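Local structure of inositol-1-monophosphatase SuhB (Mycobacterium tuberculosis, 2Q74) at residues L71-E83 with R98-V110. The protein probably hydrolyses inositol 1-phosphate to free myo-inositol and phosphate with the help of magnesium ions, in the last step of myo-inositol biosynthesis. Residues are numbered along the deposited sequence; the frame is centred on the assembly and turned at random.
Sequences LAQLRPGDPILGE and RVTWVLDPIDGTV
Two carboxylates come together just past strand 80-81: Glu-83 OE1 lies 3.1 Å from Asp-104 OD1, two acceptors that do not hydrogen-bond to each other. Glu-83 gets there on an extended chain, its CG anti to the backbone N (chi1 -164°), while Asp-104 OD1 also receives the N-H of Ile-106 in an Asx turn, from above the carboxylate plane. Upstream, the edge strand 80-81 runs parallel to strand 100-104. Trp-101 N donates to Pro-79 O (2.9 Å), Leu-81 N to Trp-101 O, and Leu-103 N to Leu-81 O. The Trp-101 indole packs on Leu-71 of helix 55-74 and on Leu-11 and Val-14 of helix 8-33. Leu-71 CD2 sits over its five-membered ring, 3.6 Å from the centroid in a CH-pi contact, and Val-99 CG1 lies over the rim of the opposite face. The indole NE1 donates to Asp-78 OD2 (3.0 Å), meeting the anti side of a carboxylate turned 28° from the ring. Arg-75 forms a salt bridge to the same oxygen, which two partners thus hold. Arg-75 CG rests against Trp-101 CZ2 (3.8 Å). Leu-103 CD1 meets Leu-71 CD1 tip to tip. With Asp-60 also near Glu-83, the gathered carboxylates are consistent with magnesium binding, as in related phosphatases, by Glu-83, Asp-104 and Ile-106, the last two in the family's Asp-Pro-Ile-Asp-Gly-Thr motif (Asp-104 to Thr-109).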
ATOM      1  N   LEU A  71       8.191  28.617   8.524  1.00 72.86           N
ATOM      2  CA  LEU A  71       7.508  28.856   9.780  1.00 73.69           C
ATOM      3  C   LEU A  71       8.065  30.075  10.494  1.00 73.80           C
ATOM      4  O   LEU A  71       7.326  30.784  11.168  1.00 73.83           O
ATOM      5  CB  LEU A  71       7.578  27.620  10.673  1.00 74.19           C
ATOM      6  CG  LEU A  71       6.500  26.559  10.406  1.00 74.85           C
ATOM      7  CD1 LEU A  71       6.844  25.247  11.080  1.00 74.92           C
ATOM      8  CD2 LEU A  71       5.123  27.038  10.849  1.00 75.09           C
ATOM      9  N   ALA A  72       9.357  30.340  10.315  1.00 74.03           N
ATOM     10  CA  ALA A  72       9.983  31.558  10.835  1.00 74.04           C
ATOM     11  C   ALA A  72       9.345  32.819  10.250  1.00 74.09           C
ATOM     12  O   ALA A  72       9.181  33.814  10.955  1.00 74.22           O
ATOM     13  CB  ALA A  72      11.472  31.545  10.552  1.00 73.82           C
ATOM     14  N   GLN A  73       8.963  32.758   8.973  1.00 73.82           N
ATOM     15  CA  GLN A  73       8.397  33.911   8.271  1.00 73.71           C
ATOM     16  C   GLN A  73       6.878  33.994   8.439  1.00 73.43           C
ATOM     17  O   GLN A  73       6.330  35.084   8.551  1.00 73.77           O
ATOM     18  CB  GLN A  73       8.802  33.934   6.786  1.00 73.56           C
ATOM     19  CG  GLN A  73       9.510  32.690   6.334  1.00 74.30           C
ATOM     20  CD  GLN A  73      10.015  32.712   4.922  1.00 73.96           C
ATOM     21  OE1 GLN A  73       9.249  32.800   3.985  1.00 74.88           O
ATOM     22  NE2 GLN A  73      11.314  32.569   4.762  1.00 73.72           N
ATOM     23  N   LEU A  74       6.196  32.858   8.465  1.00 73.10           N
ATOM     24  CA  LEU A  74       4.734  32.864   8.582  1.00 72.76           C
ATOM     25  C   LEU A  74       4.251  32.868  10.038  1.00 73.57           C
ATOM     26  O   LEU A  74       3.236  33.480  10.358  1.00 73.08           O
ATOM     27  CB  LEU A  74       4.133  31.675   7.837  1.00 72.14           C
ATOM     28  CG  LEU A  74       4.298  31.708   6.315  1.00 70.77           C
ATOM     29  CD1 LEU A  74       3.647  30.497   5.680  1.00 68.76           C
ATOM     30  CD2 LEU A  74       3.740  32.995   5.722  1.00 68.67           C
ATOM     31  N   ARG A  75       4.983  32.170  10.905  1.00 74.66           N
ATOM     32  CA  ARG A  75       4.639  32.064  12.312  1.00 75.56           C
ATOM     33  C   ARG A  75       5.867  32.339  13.190  1.00 76.38           C
ATOM     34  O   ARG A  75       6.381  31.424  13.856  1.00 76.23           O
ATOM     35  CB  ARG A  75       4.057  30.670  12.616  1.00 75.81           C
ATOM     36  CG  ARG A  75       2.699  30.316  11.951  1.00 76.17           C
ATOM     37  CD  ARG A  75       1.684  31.457  11.938  1.00 78.26           C
ATOM     38  NE  ARG A  75       0.473  31.268  12.746  1.00 78.40           N
ATOM     39  CZ  ARG A  75       0.435  31.164  14.066  1.00 78.83           C
ATOM     40  NH1 ARG A  75       1.545  31.149  14.772  1.00 79.48           N
ATOM     41  NH2 ARG A  75      -0.729  31.041  14.681  1.00 79.94           N
ATOM     42  N   PRO A  76       6.326  33.614  13.208  1.00 77.42           N
ATOM     43  CA  PRO A  76       7.559  34.095  13.854  1.00 77.85           C
ATOM     44  C   PRO A  76       7.966  33.491  15.213  1.00 78.14           C
ATOM     45  O   PRO A  76       9.047  32.906  15.309  1.00 78.65           O
ATOM     46  CB  PRO A  76       7.295  35.595  13.989  1.00 77.91           C
ATOM     47  CG  PRO A  76       6.527  35.914  12.776  1.00 77.69           C
ATOM     48  CD  PRO A  76       5.616  34.736  12.552  1.00 77.40           C
ATOM     49  N   GLY A  77       7.154  33.640  16.252  1.00 77.98           N
ATOM     50  CA  GLY A  77       7.597  33.228  17.585  1.00 78.13           C
ATOM     51  C   GLY A  77       7.214  31.812  17.994  1.00 78.10           C
ATOM     52  O   GLY A  77       7.348  31.435  19.155  1.00 78.00           O
ATOM     53  N   ASP A  78       6.736  31.016  17.046  1.00 77.92           N
ATOM     54  CA  ASP A  78       6.197  29.696  17.371  1.00 77.60           C
ATOM     55  C   ASP A  78       7.268  28.623  17.506  1.00 76.89           C
ATOM     56  O   ASP A  78       8.157  28.503  16.668  1.00 76.71           O
ATOM     57  CB  ASP A  78       5.160  29.265  16.344  1.00 77.83           C
ATOM     58  CG  ASP A  78       3.835  29.936  16.554  1.00 78.17           C
ATOM     59  OD1 ASP A  78       3.810  31.074  17.069  1.00 79.06           O
ATOM     60  OD2 ASP A  78       2.815  29.321  16.206  1.00 79.02           O
ATOM     61  N   PRO A  79       7.197  27.849  18.593  1.00 76.18           N
ATOM     62  CA  PRO A  79       8.063  26.699  18.778  1.00 75.78           C
ATOM     63  C   PRO A  79       7.862  25.616  17.738  1.00 75.55           C
ATOM     64  O   PRO A  79       6.752  25.413  17.256  1.00 75.08           O
ATOM     65  CB  PRO A  79       7.652  26.175  20.157  1.00 75.59           C
ATOM     66  CG  PRO A  79       7.071  27.341  20.833  1.00 75.78           C
ATOM     67  CD  PRO A  79       6.348  28.068  19.774  1.00 76.05           C
ATOM     68  N   ILE A  80       8.948  24.923  17.433  1.00 75.83           N
ATOM     69  CA  ILE A  80       8.967  23.853  16.455  1.00 76.23           C
ATOM     70  C   ILE A  80       9.557  22.610  17.107  1.00 77.35           C
ATOM     71  O   ILE A  80      10.738  22.590  17.466  1.00 77.68           O
ATOM     72  CB  ILE A  80       9.864  24.194  15.231  1.00 75.90           C
ATOM     73  CG1 ILE A  80       9.526  25.572  14.636  1.00 75.23           C
ATOM     74  CG2 ILE A  80       9.764  23.093  14.219  1.00 75.22           C
ATOM     75  CD1 ILE A  80       8.090  25.763  14.288  1.00 75.55           C
ATOM     76  N   LEU A  81       8.735  21.579  17.264  1.00 78.67           N
ATOM     77  CA  LEU A  81       9.225  20.242  17.606  1.00 79.76           C
ATOM     78  C   LEU A  81       9.341  19.428  16.316  1.00 80.93           C
ATOM     79  O   LEU A  81       8.341  18.994  15.736  1.00 80.52           O
ATOM     80  CB  LEU A  81       8.288  19.546  18.594  1.00 79.76           C
ATOM     81  CG  LEU A  81       8.582  18.068  18.904  1.00 80.01           C
ATOM     82  CD1 LEU A  81       9.922  17.883  19.598  1.00 80.52           C
ATOM     83  CD2 LEU A  81       7.472  17.463  19.740  1.00 79.94           C
ATOM     84  N   GLY A  82      10.571  19.248  15.854  1.00 82.62           N
ATOM     85  CA  GLY A  82      10.814  18.475  14.656  1.00 84.04           C
ATOM     86  C   GLY A  82      11.126  17.032  14.970  1.00 85.57           C
ATOM     87  O   GLY A  82      11.230  16.629  16.135  1.00 85.90           O
ATOM     88  N   GLU A  83      11.284  16.246  13.913  1.00 87.30           N
ATOM     89  CA  GLU A  83      11.806  14.893  14.045  1.00 88.65           C
ATOM     90  C   GLU A  83      13.224  14.935  14.653  1.00 89.22           C
ATOM     91  O   GLU A  83      13.742  13.903  15.088  1.00 89.36           O
ATOM     92  CB  GLU A  83      11.797  14.216  12.666  1.00 89.03           C
ATOM     93  CG  GLU A  83      11.956  12.700  12.681  1.00 90.26           C
ATOM     94  CD  GLU A  83      12.570  12.170  11.390  1.00 90.85           C
ATOM     95  OE1 GLU A  83      12.176  12.628  10.283  1.00 90.60           O
ATOM     96  OE2 GLU A  83      13.455  11.289  11.500  1.00 91.50           O
ATOM     97  N   ARG A  98       0.142  30.232  22.914  1.00 71.91           N
ATOM     98  CA  ARG A  98       1.287  29.845  22.087  1.00 71.98           C
ATOM     99  C   ARG A  98       1.096  28.464  21.431  1.00 71.19           C
ATOM    100  O   ARG A  98       0.644  27.530  22.083  1.00 71.48           O
ATOM    101  CB  ARG A  98       2.567  29.847  22.927  1.00 72.31           C
ATOM    102  CG  ARG A  98       3.845  29.743  22.104  1.00 74.66           C
ATOM    103  CD  ARG A  98       4.613  31.075  21.981  1.00 78.23           C
ATOM    104  NE  ARG A  98       3.837  32.181  21.407  1.00 79.76           N
ATOM    105  CZ  ARG A  98       4.360  33.235  20.770  1.00 81.84           C
ATOM    106  NH1 ARG A  98       5.677  33.356  20.583  1.00 82.93           N
ATOM    107  NH2 ARG A  98       3.554  34.183  20.297  1.00 81.61           N
ATOM    108  N   VAL A  99       1.448  28.352  20.148  1.00 70.38           N
ATOM    109  CA  VAL A  99       1.292  27.111  19.376  1.00 69.71           C
ATOM    110  C   VAL A  99       2.642  26.477  19.020  1.00 69.08           C
ATOM    111  O   VAL A  99       3.617  27.175  18.762  1.00 69.28           O
ATOM    112  CB  VAL A  99       0.519  27.363  18.067  1.00 69.63           C
ATOM    113  CG1 VAL A  99       0.998  26.428  16.965  1.00 69.83           C
ATOM    114  CG2 VAL A  99      -0.964  27.222  18.287  1.00 68.93           C
ATOM    115  N   THR A 100       2.673  25.150  18.996  1.00 68.18           N
ATOM    116  CA  THR A 100       3.877  24.399  18.671  1.00 67.78           C
ATOM    117  C   THR A 100       3.653  23.573  17.410  1.00 67.23           C
ATOM    118  O   THR A 100       2.695  22.800  17.324  1.00 67.26           O
ATOM    119  CB  THR A 100       4.273  23.440  19.804  1.00 67.69           C
ATOM    120  OG1 THR A 100       4.713  24.195  20.932  1.00 67.88           O
ATOM    121  CG2 THR A 100       5.397  22.484  19.359  1.00 67.13           C
ATOM    122  N   TRP A 101       4.546  23.726  16.441  1.00 66.11           N
ATOM    123  CA  TRP A 101       4.423  22.988  15.195  1.00 65.16           C
ATOM    124  C   TRP A 101       5.185  21.687  15.303  1.00 64.92           C
ATOM    125  O   TRP A 101       6.392  21.687  15.511  1.00 64.91           O
ATOM    126  CB  TRP A 101       4.891  23.838  14.024  1.00 64.30           C
ATOM    127  CG  TRP A 101       4.042  25.033  13.912  1.00 63.32           C
ATOM    128  CD1 TRP A 101       4.228  26.208  14.548  1.00 62.64           C
ATOM    129  CD2 TRP A 101       2.829  25.159  13.165  1.00 62.68           C
ATOM    130  NE1 TRP A 101       3.223  27.082  14.231  1.00 62.59           N
ATOM    131  CE2 TRP A 101       2.343  26.464  13.388  1.00 62.13           C
ATOM    132  CE3 TRP A 101       2.106  24.299  12.319  1.00 62.70           C
ATOM    133  CZ2 TRP A 101       1.162  26.940  12.806  1.00 62.14           C
ATOM    134  CZ3 TRP A 101       0.929  24.765  11.733  1.00 62.64           C
ATOM    135  CH2 TRP A 101       0.470  26.081  11.984  1.00 62.75           C
ATOM    136  N   VAL A 102       4.454  20.580  15.207  1.00 64.80           N
ATOM    137  CA  VAL A 102       5.030  19.244  15.299  1.00 64.79           C
ATOM    138  C   VAL A 102       5.103  18.684  13.894  1.00 64.77           C
ATOM    139  O   VAL A 102       4.080  18.599  13.211  1.00 64.47           O
ATOM    140  CB  VAL A 102       4.154  18.302  16.133  1.00 64.92           C
ATOM    141  CG1 VAL A 102       4.844  16.960  16.348  1.00 64.70           C
ATOM    142  CG2 VAL A 102       3.804  18.944  17.479  1.00 65.36           C
ATOM    143  N   LEU A 103       6.295  18.303  13.442  1.00 64.50           N
ATOM    144  CA  LEU A 103       6.379  17.894  12.061  1.00 64.56           C
ATOM    145  C   LEU A 103       7.295  16.725  11.701  1.00 64.05           C
ATOM    146  O   LEU A 103       8.216  16.384  12.440  1.00 63.92           O
ATOM    147  CB  LEU A 103       6.589  19.112  11.162  1.00 64.92           C
ATOM    148  CG  LEU A 103       7.768  20.067  11.267  1.00 65.89           C
ATOM    149  CD1 LEU A 103       7.224  21.500  11.239  1.00 65.87           C
ATOM    150  CD2 LEU A 103       8.556  19.866  12.498  1.00 67.47           C
ATOM    151  N   ASP A 104       6.950  16.079  10.586  1.00 63.44           N
ATOM    152  CA  ASP A 104       7.772  15.055   9.958  1.00 63.18           C
ATOM    153  C   ASP A 104       7.784  15.305   8.444  1.00 62.52           C
ATOM    154  O   ASP A 104       6.758  15.146   7.764  1.00 62.33           O
ATOM    155  CB  ASP A 104       7.270  13.640  10.245  1.00 63.44           C
ATOM    156  CG  ASP A 104       8.290  12.569   9.847  1.00 64.52           C
ATOM    157  OD1 ASP A 104       9.308  12.926   9.226  1.00 65.98           O
ATOM    158  OD2 ASP A 104       8.094  11.376  10.152  1.00 65.21           O
ATOM    159  N   PRO A 105       8.946  15.692   7.909  1.00 61.51           N
ATOM    160  CA  PRO A 105       9.095  15.914   6.471  1.00 61.10           C
ATOM    161  C   PRO A 105       8.860  14.674   5.602  1.00 60.20           C
ATOM    162  O   PRO A 105       8.358  14.792   4.483  1.00 60.01           O
ATOM    163  CB  PRO A 105      10.548  16.360   6.339  1.00 61.13           C
ATOM    164  CG  PRO A 105      10.922  16.834   7.704  1.00 61.82           C
ATOM    165  CD  PRO A 105      10.198  15.949   8.629  1.00 61.52           C
ATOM    166  N   ILE A 106       9.255  13.506   6.096  1.00 59.19           N
ATOM    167  CA  ILE A 106       9.034  12.264   5.370  1.00 58.56           C
ATOM    168  C   ILE A 106       8.678  11.147   6.343  1.00 58.23           C
ATOM    169  O   ILE A 106       9.561  10.552   6.976  1.00 58.14           O
ATOM    170  CB  ILE A 106      10.278  11.829   4.549  1.00 58.58           C
ATOM    171  CG1 ILE A 106      10.755  12.948   3.600  1.00 58.25           C
ATOM    172  CG2 ILE A 106       9.957  10.533   3.772  1.00 57.43           C
ATOM    173  CD1 ILE A 106      12.114  12.688   2.999  1.00 58.86           C
ATOM    174  N   ASP A 107       7.376  10.893   6.470  1.00 57.65           N
ATOM    175  CA  ASP A 107       6.859   9.743   7.203  1.00 57.18           C
ATOM    176  C   ASP A 107       6.694   8.596   6.215  1.00 56.84           C
ATOM    177  O   ASP A 107       5.951   8.690   5.245  1.00 57.06           O
ATOM    178  CB  ASP A 107       5.515  10.061   7.849  1.00 57.20           C
ATOM    179  CG  ASP A 107       4.966   8.893   8.645  1.00 58.24           C
ATOM    180  OD1 ASP A 107       5.746   8.053   9.149  1.00 57.68           O
ATOM    181  OD2 ASP A 107       3.739   8.805   8.792  1.00 61.18           O
ATOM    182  N   GLY A 108       7.410   7.517   6.461  1.00 56.61           N
ATOM    183  CA  GLY A 108       7.497   6.416   5.523  1.00 56.77           C
ATOM    184  C   GLY A 108       8.789   6.531   4.763  1.00 56.85           C
ATOM    185  O   GLY A 108       8.765   6.673   3.552  1.00 57.25           O
ATOM    186  N   THR A 109       9.909   6.477   5.489  1.00 57.25           N
ATOM    187  CA  THR A 109      11.236   6.596   4.907  1.00 57.57           C
ATOM    188  C   THR A 109      11.634   5.338   4.142  1.00 58.14           C
ATOM    189  O   THR A 109      12.364   5.408   3.152  1.00 58.50           O
ATOM    190  CB  THR A 109      12.317   6.904   5.988  1.00 57.59           C
ATOM    191  OG1 THR A 109      12.157   6.030   7.098  1.00 58.15           O
ATOM    192  CG2 THR A 109      12.214   8.338   6.478  1.00 57.04           C
ATOM    193  N   VAL A 110      11.193   4.181   4.610  1.00 58.69           N
ATOM    194  CA  VAL A 110      11.457   2.955   3.884  1.00 59.12           C
ATOM    195  C   VAL A 110      10.761   3.046   2.522  1.00 59.56           C
ATOM    196  O   VAL A 110      11.322   2.711   1.479  1.00 59.63           O
ATOM    197  CB  VAL A 110      10.978   1.728   4.677  1.00 59.08           C
ATOM    198  CG1 VAL A 110      11.021   0.494   3.824  1.00 59.47           C
ATOM    199  CG2 VAL A 110      11.843   1.537   5.880  1.00 58.47           C
TER